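Local coordinates for uncharacterized peroxidase-related protein (Silicibacter sp., PDB 2PFX), which is of unknown function but, as a peroxidase-related protein of the carboxymuconolactone decarboxylase family (AhpD-like clan), is probably an oxidoreductase, at residues 68-71 / 72-75; 56-59 / 60-64; 129-132 / 133-137; 138-141 / 142-146. All blocks are in the same frame, centred on the assembly; numbering follows the deposited sequence. Where two conformers were deposited one is given.

Contact 1 (68-71 / 72-75); sequences LSKL and EREM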
loop_
_atom_site.group_PDB
_atom_site.type_symbol
_atom_site.label_atom_id
_atom_site.label_comp_id
_atom_site.label_asym_id
_atom_site.label_seq_id
_atom_site.Cartn_x
_atom_site.Cartn_y
_atom_site.Cartn_z
ATOM N N LEU A 68 19.129 -17.115 20.549
ATOM C CA LEU A 68 19.297 -16.704 19.167
ATOM C C LEU A 68 20.791 -16.568 18.913
ATOM O O LEU A 68 21.473 -15.877 19.669
ATOM C CB LEU A 68 18.650 -15.366 18.870
ATOM C CG LEU A 68 17.163 -15.175 19.121
ATOM C CD1 LEU A 68 16.707 -13.813 18.601
ATOM C CD2 LEU A 68 16.365 -16.280 18.459
ATOM N N SER A 69 21.348 -17.190 17.890
ATOM C CA SER A 69 22.775 -16.969 17.660
ATOM C C SER A 69 23.088 -15.524 17.286
ATOM O O SER A 69 22.182 -14.753 16.946
ATOM C CB SER A 69 23.264 -17.902 16.548
ATOM O OG SER A 69 22.640 -17.632 15.308
ATOM N N LYS A 70 24.383 -15.188 17.331
ATOM C CA LYS A 70 24.757 -13.879 16.793
ATOM C C LYS A 70 24.311 -13.721 15.341
ATOM O O LYS A 70 23.756 -12.685 14.985
ATOM C CB LYS A 70 26.274 -13.664 16.925
ATOM C CG LYS A 70 26.628 -13.382 18.379
ATOM C CD LYS A 70 28.097 -13.100 18.592
ATOM C CE LYS A 70 28.703 -13.992 19.669
ATOM N NZ LYS A 70 28.007 -13.824 20.981
ATOM N N LEU A 71 24.558 -14.747 14.537
ATOM C CA LEU A 71 24.212 -14.768 13.113
ATOM C C LEU A 71 22.720 -14.574 12.939
ATOM O O LEU A 71 22.281 -13.766 12.126
ATOM C CB LEU A 71 24.672 -16.079 12.479
ATOM C CG LEU A 71 24.192 -16.399 11.055
ATOM C CD1 LEU A 71 24.542 -15.280 10.088
ATOM C CD2 LEU A 71 24.772 -17.740 10.621
ATOM N N GLU A 72 21.951 -15.312 13.757
ATOM C CA GLU A 72 20.502 -15.219 13.629
ATOM C C GLU A 72 20.019 -13.784 13.805
ATOM O O GLU A 72 19.131 -13.324 13.086
ATOM C CB GLU A 72 19.862 -16.189 14.624
ATOM C CG GLU A 72 19.657 -17.570 14.035
ATOM C CD GLU A 72 19.359 -18.680 15.018
ATOM O OE1 GLU A 72 19.463 -18.490 16.244
ATOM O OE2 GLU A 72 19.005 -19.791 14.550
ATOM N N ARG A 73 20.628 -13.090 14.766
ATOM C CA ARG A 73 20.220 -11.697 15.041
ATOM C C ARG A 73 20.658 -10.797 13.903
ATOM O O ARG A 73 19.930 -9.875 13.547
ATOM C CB ARG A 73 20.764 -11.303 16.407
ATOM C CG ARG A 73 20.065 -12.059 17.529
ATOM C CD ARG A 73 20.661 -11.716 18.875
ATOM N NE ARG A 73 21.674 -12.683 19.244
ATOM C CZ ARG A 73 22.443 -12.660 20.326
ATOM N NH1 ARG A 73 22.358 -11.687 21.213
ATOM N NH2 ARG A 73 23.319 -13.641 20.525
ATOM N N GLU A 74 21.816 -11.096 13.338
ATOM C CA GLU A 74 22.257 -10.336 12.159
ATOM C C GLU A 74 21.343 -10.604 10.967
ATOM O O GLU A 74 21.116 -9.702 10.159
ATOM C CB GLU A 74 23.689 -10.678 11.786
ATOM C CG GLU A 74 24.757 -10.054 12.649
ATOM C CD GLU A 74 24.780 -8.535 12.645
ATOM O OE1 GLU A 74 24.035 -7.915 11.860
ATOM O OE2 GLU A 74 25.570 -7.983 13.451
HETATM N N MSE A 75 20.833 -11.824 10.849
HETATM C CA MSE A 75 19.908 -12.146 9.765
HETATM C C MSE A 75 18.625 -11.340 9.889
HETATM O O MSE A 75 18.046 -10.846 8.928
HETATM C CB MSE A 75 19.649 -13.666 9.780
HETATM C CG MSE A 75 20.864 -14.462 9.327
HETATM SE SE MSE A 75 20.548 -16.357 9.657
HETATM C CE MSE A 75 19.623 -16.517 7.993
#
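Ser69 and Glu72 exchange hydrogen bonds at the start of helix 70-84. Ser69 OG accepts from Glu72 N at 2.9 Å, taking up an amide that has no preceding helical turn to supply its acceptor. With chi1 63°, OG lies between the backbone N and the carbonyl carbon of its own residue, which points the short hydroxyl forward, at the amide of the first turn. In return Ser69 N gives its hydrogen to Glu72 OE1 at 2.8 Å, meeting the anti side of the carboxylate 29° out of its plane. A glutamate suits this place because its second oxygen, OE2, can hold Arg122 and Gln123 at the same time.

Ser69 O is gripped twice by one residue: Arg73 N reaches it at 3.2 Å and Arg73 NE at 3.1 Å, from opposite faces of the carbonyl plane. The NE bond stays close to the guanidinium plane, so it restrains the head's rotation, while NH1 bonds to Gly64 O and Leu61 O. Arginine is long enough to serve all these carbonyls, and its CG also packs on Leu68 CB at 3.8 Å. Further on, Glu74 N and Met75 N bond to Lys70 O and Leu71 O, and Glu74 OE1 and His93 ND1 are hydrogen-bonded, a glutamate-histidine pairing consistent with the AhpD-like fold. The reciprocal bonds of Ser69 and Glu72 form a capping box, a classic helix N-terminal motif.

Contact 2 (56-59 / 60-64); sequences AMYN and DLMLG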
loop_
_atom_site.group_PDB
_atom_site.type_symbol
_atom_site.label_atom_id
_atom_site.label_comp_id
_atom_site.label_asym_id
_atom_site.label_seq_id
_atom_site.Cartn_x
_atom_site.Cartn_y
_atom_site.Cartn_z
ATOM N N ALA A 56 24.939 0.681 24.506
ATOM C CA ALA A 56 24.508 -0.270 25.537
ATOM C C ALA A 56 23.387 -1.158 25.010
ATOM O O ALA A 56 23.310 -2.357 25.253
ATOM C CB ALA A 56 24.055 0.460 26.783
HETATM N N MSE A 57 22.476 -0.527 24.268
HETATM C CA MSE A 57 21.358 -1.270 23.718
HETATM C C MSE A 57 21.817 -2.172 22.585
HETATM O O MSE A 57 21.446 -3.344 22.585
HETATM C CB MSE A 57 20.285 -0.293 23.239
HETATM C CG MSE A 57 19.105 -1.043 22.645
HETATM SE SE MSE A 57 17.576 0.022 22.286
HETATM C CE MSE A 57 17.186 0.322 24.146
ATOM N N TYR A 58 22.603 -1.640 21.637
ATOM C CA TYR A 58 23.098 -2.475 20.551
ATOM C C TYR A 58 23.780 -3.719 21.129
ATOM O O TYR A 58 23.567 -4.839 20.660
ATOM C CB TYR A 58 24.068 -1.721 19.635
ATOM C CG TYR A 58 24.611 -2.530 18.481
ATOM C CD1 TYR A 58 25.663 -3.440 18.510
ATOM C CD2 TYR A 58 24.019 -2.347 17.229
ATOM C CE1 TYR A 58 26.117 -4.148 17.432
ATOM C CE2 TYR A 58 24.463 -3.060 16.128
ATOM C CZ TYR A 58 25.502 -3.951 16.219
ATOM O OH TYR A 58 25.956 -4.661 15.124
ATOM N N ASN A 59 24.686 -3.536 22.078
ATOM C CA ASN A 59 25.482 -4.676 22.546
ATOM C C ASN A 59 24.583 -5.736 23.182
ATOM O O ASN A 59 24.712 -6.929 22.892
ATOM C CB ASN A 59 26.590 -4.195 23.498
ATOM C CG ASN A 59 27.746 -3.562 22.736
ATOM O OD1 ASN A 59 28.024 -3.925 21.598
ATOM N ND2 ASN A 59 28.401 -2.593 23.355
ATOM N N ASP A 60 23.677 -5.271 24.027
ATOM C CA ASP A 60 22.825 -6.228 24.734
ATOM C C ASP A 60 22.057 -7.065 23.728
ATOM O O ASP A 60 22.044 -8.279 23.774
ATOM C CB ASP A 60 21.846 -5.531 25.654
ATOM C CG ASP A 60 20.906 -6.538 26.296
ATOM O OD1 ASP A 60 21.393 -7.227 27.208
ATOM O OD2 ASP A 60 19.743 -6.635 25.878
ATOM N N LEU A 61 21.443 -6.358 22.769
ATOM C CA LEU A 61 20.605 -7.061 21.805
ATOM C C LEU A 61 21.364 -7.953 20.842
ATOM O O LEU A 61 20.888 -9.049 20.551
ATOM C CB LEU A 61 19.855 -5.992 21.024
ATOM C CG LEU A 61 18.628 -5.365 21.657
ATOM C CD1 LEU A 61 18.833 -4.327 22.738
ATOM C CD2 LEU A 61 17.910 -4.685 20.491
HETATM N N MSE A 62 22.496 -7.460 20.353
HETATM C CA MSE A 62 23.233 -8.163 19.318
HETATM C C MSE A 62 24.280 -9.129 19.853
HETATM O O MSE A 62 24.590 -10.147 19.208
HETATM C CB MSE A 62 23.908 -7.146 18.394
HETATM C CG MSE A 62 22.924 -6.298 17.603
HETATM SE SE MSE A 62 21.449 -7.231 16.763
HETATM C CE MSE A 62 22.550 -7.768 15.296
ATOM N N LEU A 63 24.834 -8.782 21.011
ATOM C CA LEU A 63 25.929 -9.604 21.515
ATOM C C LEU A 63 25.677 -10.203 22.866
ATOM O O LEU A 63 26.419 -11.097 23.266
ATOM C CB LEU A 63 27.226 -8.752 21.533
ATOM C CG LEU A 63 27.623 -8.256 20.127
ATOM C CD1 LEU A 63 28.789 -7.274 20.162
ATOM C CD2 LEU A 63 27.969 -9.416 19.198
ATOM N N GLY A 64 24.668 -9.726 23.576
ATOM C CA GLY A 64 24.397 -10.288 24.883
ATOM C C GLY A 64 23.746 -11.652 24.824
ATOM O O GLY A 64 23.456 -12.195 23.754
#
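Tyr58 and Met62, one helical turn apart on helix 48-63, form a Met-aromatic contact. The aromatic part is chiefly a CH-pi interaction: Met62 CG sits over the centre of one ring face, 3.7 Å from the Tyr58 centroid and 10° off the normal. SE of this selenomethionine stands above the same ring but farther off, 5.4 Å from the centroid. Tyr58 CG is turned opposite its backbone N (chi1 -180°), which carries the ring along the helix towards Met62. A broad flat ring suits the place, offering a face to Met62 CG while also packing on Phe167 of helix 155-178. A flexible, unbranched methionine-type chain suits position 62: chi1 -65° sets CG on the ring, and the bends at chi2 and chi3 turn SE and CE on towards helix 70-84. A serine in place of Tyr58 would probably leave Met62 CG without its aromatic face and open a gap beside it.

Among apolar contacts, Met57 packs on Met57 of the second subunit. Among charged groups, Asp60 directs its carboxylate outward to Lys50 of that same subunit, a salt bridge well suited to an acid on the helix surface.

Main-chain bonds complete the turn. Leu61 N donates to Met57 O, and Met62 N to Tyr58 O at 2.8 Å. Asn59 O takes two donors, with Leu63 N at 2.6 Å and Gly64 N forming a weak second bond at 2.9 Å.

Contact 3 (129-132 / 133-137); sequences FAAK and MTRAS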
loop_
_atom_site.group_PDB
_atom_site.type_symbol
_atom_site.label_atom_id
_atom_site.label_comp_id
_atom_site.label_asym_id
_atom_site.label_seq_id
_atom_site.Cartn_x
_atom_site.Cartn_y
_atom_site.Cartn_z
ATOM N N PHE A 129 8.283 -13.528 10.921
ATOM C CA PHE A 129 7.766 -12.757 12.051
ATOM C C PHE A 129 8.365 -11.344 12.080
ATOM O O PHE A 129 7.676 -10.344 12.260
ATOM C CB PHE A 129 8.066 -13.529 13.341
ATOM C CG PHE A 129 7.361 -13.014 14.595
ATOM C CD1 PHE A 129 6.096 -13.466 14.947
ATOM C CD2 PHE A 129 7.962 -12.087 15.432
ATOM C CE1 PHE A 129 5.480 -13.008 16.095
ATOM C CE2 PHE A 129 7.347 -11.605 16.565
ATOM C CZ PHE A 129 6.079 -12.052 16.879
ATOM N N ALA A 130 9.673 -11.270 11.902
ATOM C CA ALA A 130 10.351 -9.972 11.849
ATOM C C ALA A 130 9.770 -9.136 10.720
ATOM O O ALA A 130 9.521 -7.941 10.910
ATOM C CB ALA A 130 11.850 -10.157 11.701
ATOM N N ALA A 131 9.553 -9.760 9.577
ATOM C CA ALA A 131 8.969 -9.115 8.396
ATOM C C ALA A 131 7.578 -8.592 8.678
ATOM O O ALA A 131 7.231 -7.450 8.351
ATOM C CB ALA A 131 8.921 -10.055 7.190
ATOM N N LYS A 132 6.763 -9.430 9.305
ATOM C CA LYS A 132 5.420 -9.000 9.651
ATOM C C LYS A 132 5.407 -7.885 10.690
ATOM O O LYS A 132 4.566 -6.965 10.692
ATOM C CB LYS A 132 4.610 -10.205 10.134
ATOM C CG LYS A 132 3.154 -9.788 10.410
ATOM C CD LYS A 132 2.291 -10.975 10.814
ATOM C CE LYS A 132 0.840 -10.516 10.942
ATOM N NZ LYS A 132 -0.053 -11.699 10.852
HETATM N N MSE A 133 6.321 -7.919 11.644
HETATM C CA MSE A 133 6.486 -6.840 12.597
HETATM C C MSE A 133 6.900 -5.547 11.900
HETATM O O MSE A 133 6.507 -4.449 12.262
HETATM C CB MSE A 133 7.591 -7.189 13.586
HETATM C CG MSE A 133 7.182 -8.086 14.736
HETATM SE SE MSE A 133 8.575 -8.424 15.963
HETATM C CE MSE A 133 8.763 -6.630 16.587
ATOM N N THR A 134 7.712 -5.721 10.865
ATOM C CA THR A 134 8.255 -4.563 10.163
ATOM C C THR A 134 7.176 -3.903 9.328
ATOM O O THR A 134 7.020 -2.669 9.330
ATOM C CB THR A 134 9.486 -4.985 9.350
ATOM O OG1 THR A 134 10.514 -5.395 10.270
ATOM C CG2 THR A 134 10.054 -3.804 8.560
ATOM N N ARG A 135 6.367 -4.710 8.642
ATOM C CA ARG A 135 5.278 -4.160 7.831
ATOM C C ARG A 135 3.978 -3.874 8.557
ATOM O O ARG A 135 3.207 -2.968 8.180
ATOM C CB ARG A 135 5.000 -5.163 6.701
ATOM C CG ARG A 135 6.047 -5.091 5.611
ATOM C CD ARG A 135 6.616 -6.438 5.239
ATOM N NE ARG A 135 5.978 -6.993 4.058
ATOM C CZ ARG A 135 6.316 -8.119 3.454
ATOM N NH1 ARG A 135 7.320 -8.884 3.886
ATOM N NH2 ARG A 135 5.596 -8.447 2.379
ATOM N N ALA A 136 3.652 -4.632 9.594
ATOM C CA ALA A 136 2.298 -4.563 10.150
ATOM C C ALA A 136 2.246 -5.132 11.547
ATOM O O ALA A 136 1.515 -6.088 11.798
ATOM C CB ALA A 136 1.346 -5.333 9.250
ATOM N N SER A 137 3.027 -4.506 12.426
ATOM C CA SER A 137 3.068 -5.024 13.787
ATOM C C SER A 137 1.708 -5.075 14.463
ATOM O O SER A 137 1.468 -5.941 15.310
ATOM C CB SER A 137 4.067 -4.201 14.620
ATOM O OG SER A 137 3.745 -2.831 14.696
#
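Phe129 and Met133 meet as a Met-aromatic pair one turn apart on helix 121-136. The selenium of this selenomethionine approaches the ring obliquely, 62° off the ring normal, with SE 3.5 Å from Phe129 CE2 and 4.5 Å from the ring centroid. Phe129 CG stands opposite its backbone N (chi1 -168°), bringing the CE2 side of the ring next to Met133. A flat aromatic ring and a flexible selenomethionine chain suit this buried place, for both also pack on Ala177 of the second subunit.

At Ala130 the carbonyl oxygen receives two hydrogens from a single residue. Thr134 N comes to Ala130 O at 2.9 Å and Thr134 OG1 at 2.8 Å, from opposite faces of the carbonyl plane. Threonine fits a buried helix face because its hydroxyl can satisfy itself on the previous turn while its oxygen also partners Asn169 ND2. Putting a valine at Thr134 would probably leave Asn169 ND2 without this mate and strip Ala130 O of its second donor.

Ala131 is small enough for the Arg135 chain to come alongside, with NH1 3.9 Å from the Ala131 methyl; NH2 goes on to a salt bridge with Glu139 of the third subunit. Lys132 runs fully extended to place NZ on Asp144 of helix 142-150. In the backbone, Lys132 O accepts from Ala136 N at 2.7 Å, with an N-H...O angle of 143°.

Contact 4 (138-141 / 142-146); sequences AEIE and EADRE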
loop_
_atom_site.group_PDB
_atom_site.type_symbol
_atom_site.label_atom_id
_atom_site.label_comp_id
_atom_site.label_asym_id
_atom_site.label_seq_id
_atom_site.Cartn_x
_atom_site.Cartn_y
_atom_site.Cartn_z
ATOM N N ALA A 138 0.793 -4.175 14.093
ATOM C CA ALA A 138 -0.515 -4.130 14.740
ATOM C C ALA A 138 -1.335 -5.383 14.459
ATOM O O ALA A 138 -2.276 -5.698 15.184
ATOM C CB ALA A 138 -1.306 -2.904 14.300
ATOM N N GLU A 139 -0.950 -6.105 13.419
ATOM C CA GLU A 139 -1.678 -7.297 13.018
ATOM C C GLU A 139 -1.068 -8.571 13.578
ATOM O O GLU A 139 -1.514 -9.680 13.316
ATOM C CB GLU A 139 -1.691 -7.335 11.488
ATOM C CG GLU A 139 -2.349 -6.094 10.893
ATOM C CD GLU A 139 -2.537 -6.144 9.399
ATOM O OE1 GLU A 139 -2.106 -7.122 8.749
ATOM O OE2 GLU A 139 -3.132 -5.174 8.880
ATOM N N ILE A 140 -0.032 -8.484 14.381
ATOM C CA ILE A 140 0.518 -9.708 14.970
ATOM C C ILE A 140 -0.449 -10.212 16.034
ATOM O O ILE A 140 -0.956 -9.421 16.833
ATOM C CB ILE A 140 1.910 -9.520 15.545
ATOM C CG1 ILE A 140 2.922 -9.327 14.384
ATOM C CG2 ILE A 140 2.383 -10.634 16.447
ATOM C CD1 ILE A 140 3.906 -8.318 14.909
ATOM N N GLU A 141 -0.697 -11.519 15.984
ATOM C CA GLU A 141 -1.641 -12.196 16.867
ATOM C C GLU A 141 -0.997 -13.367 17.623
ATOM O O GLU A 141 0.108 -13.804 17.317
ATOM C CB GLU A 141 -2.815 -12.837 16.129
ATOM C CG GLU A 141 -3.761 -11.981 15.354
ATOM C CD GLU A 141 -4.962 -11.483 16.130
ATOM O OE1 GLU A 141 -5.451 -12.149 17.061
ATOM O OE2 GLU A 141 -5.370 -10.374 15.737
ATOM N N GLU A 142 -1.774 -13.879 18.574
ATOM C CA GLU A 142 -1.286 -15.019 19.345
ATOM C C GLU A 142 -0.876 -16.162 18.434
ATOM O O GLU A 142 0.110 -16.843 18.675
ATOM C CB GLU A 142 -2.396 -15.419 20.311
ATOM C CG GLU A 142 -1.991 -16.565 21.208
ATOM C CD GLU A 142 -0.839 -16.284 22.131
ATOM O OE1 GLU A 142 -0.676 -15.166 22.642
ATOM O OE2 GLU A 142 -0.052 -17.221 22.395
ATOM N N ALA A 143 -1.603 -16.407 17.352
ATOM C CA ALA A 143 -1.252 -17.494 16.443
ATOM C C ALA A 143 0.113 -17.286 15.792
ATOM O O ALA A 143 0.801 -18.265 15.510
ATOM C CB ALA A 143 -2.326 -17.616 15.369
ATOM N N ASP A 144 0.496 -16.026 15.544
ATOM C CA ASP A 144 1.831 -15.751 15.023
ATOM C C ASP A 144 2.920 -16.115 16.019
ATOM O O ASP A 144 3.980 -16.653 15.712
ATOM C CB ASP A 144 1.958 -14.271 14.669
ATOM C CG ASP A 144 1.022 -13.869 13.546
ATOM O OD1 ASP A 144 1.013 -14.563 12.516
ATOM O OD2 ASP A 144 0.271 -12.892 13.649
ATOM N N ARG A 145 2.685 -15.817 17.295
ATOM C CA ARG A 145 3.633 -16.210 18.331
ATOM C C ARG A 145 3.672 -17.734 18.473
ATOM O O ARG A 145 4.716 -18.314 18.765
ATOM C CB ARG A 145 3.279 -15.518 19.645
ATOM C CG ARG A 145 3.534 -14.011 19.571
ATOM C CD ARG A 145 3.450 -13.350 20.933
ATOM N NE ARG A 145 2.117 -13.402 21.518
ATOM C CZ ARG A 145 1.160 -12.519 21.279
ATOM N NH1 ARG A 145 1.324 -11.480 20.476
ATOM N NH2 ARG A 145 -0.020 -12.671 21.858
ATOM N N GLU A 146 2.545 -18.400 18.253
ATOM C CA GLU A 146 2.557 -19.862 18.405
ATOM C C GLU A 146 3.329 -20.512 17.276
ATOM O O GLU A 146 3.926 -21.592 17.442
ATOM C CB GLU A 146 1.130 -20.406 18.471
ATOM C CG GLU A 146 1.076 -21.884 18.891
ATOM C CD GLU A 146 1.688 -22.148 20.247
ATOM O OE1 GLU A 146 1.480 -21.357 21.208
ATOM O OE2 GLU A 146 2.405 -23.173 20.360
HETATM O O HOH W 1 -0.464 -9.511 19.631
HETATM O O HOH W 2 -4.135 -12.405 19.642
#
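Glu141 and Asp144 tie off the N terminus of helix 142-150, with Glu141 at the N-cap. Glu141 N donates to Asp144 OD2 at 2.9 Å, meeting the anti side of the carboxylate only 16° from its plane. Asp144, three residues past the N-cap, thus reaches back to the N-cap amide, and aspartate suits the task because its short chain, with chi1 -64°, sets the carboxylate directly beside that N-H. Glu141 O in turn takes Arg145 N at 3.3 Å, and Asp144 N more weakly.

Water carries the rest of the cap. Glu141's longer side chain bends at chi2, so that water 2 donates to its OE1 at 2.9 Å and accepts from Glu142 N at 3.0 Å, giving that first helical amide an acceptor. The other oxygen, Glu141 OE2, forms a salt bridge with Arg124 of the fourth subunit, which would fix the carboxylate in turn.

Next come the groups that position these. Asp144 OD2 serves Lys132 as well as the N-cap amide, and the lysine's positive charge is likely to strengthen its acidic character. Ile140, apolar and buried against Phe129 and Met133, packs the loop on helix 121-136. Arg145 lays one guanidinium face over Glu141 O, bonds through NH1 to Ala177 O of the second subunit, and clamps Glu142 OE1 with NH2 in a 2.7 Å salt bridge, while Glu142 OE2 pairs with Arg149. At its edge, in the guanidinium plane, water 1 accepts from Arg145 NH1 and donates to Ile140 O, each at 2.8 Å.

From the N terminus the chain meets contact 2 first, late in helix 48-63, then contact 1 at the start of helix 70-84, contact 3 late in helix 121-136 and contact 4 at the start of helix 142-150. All four are local and in series; none nests or crosses another. They fall into two pairs, each spanning the turn between consecutive helices: Arg73 closes the loop between contacts 2 and 1, and Lys132 with Asp144 closes that between contacts 3 and 4. Centres of contacts 1 and 3 lie about 17 Å apart, bridged by the body of helix 70-84, which Thr134 touches. Contacts 2, 3 and 4 also meet the second subunit.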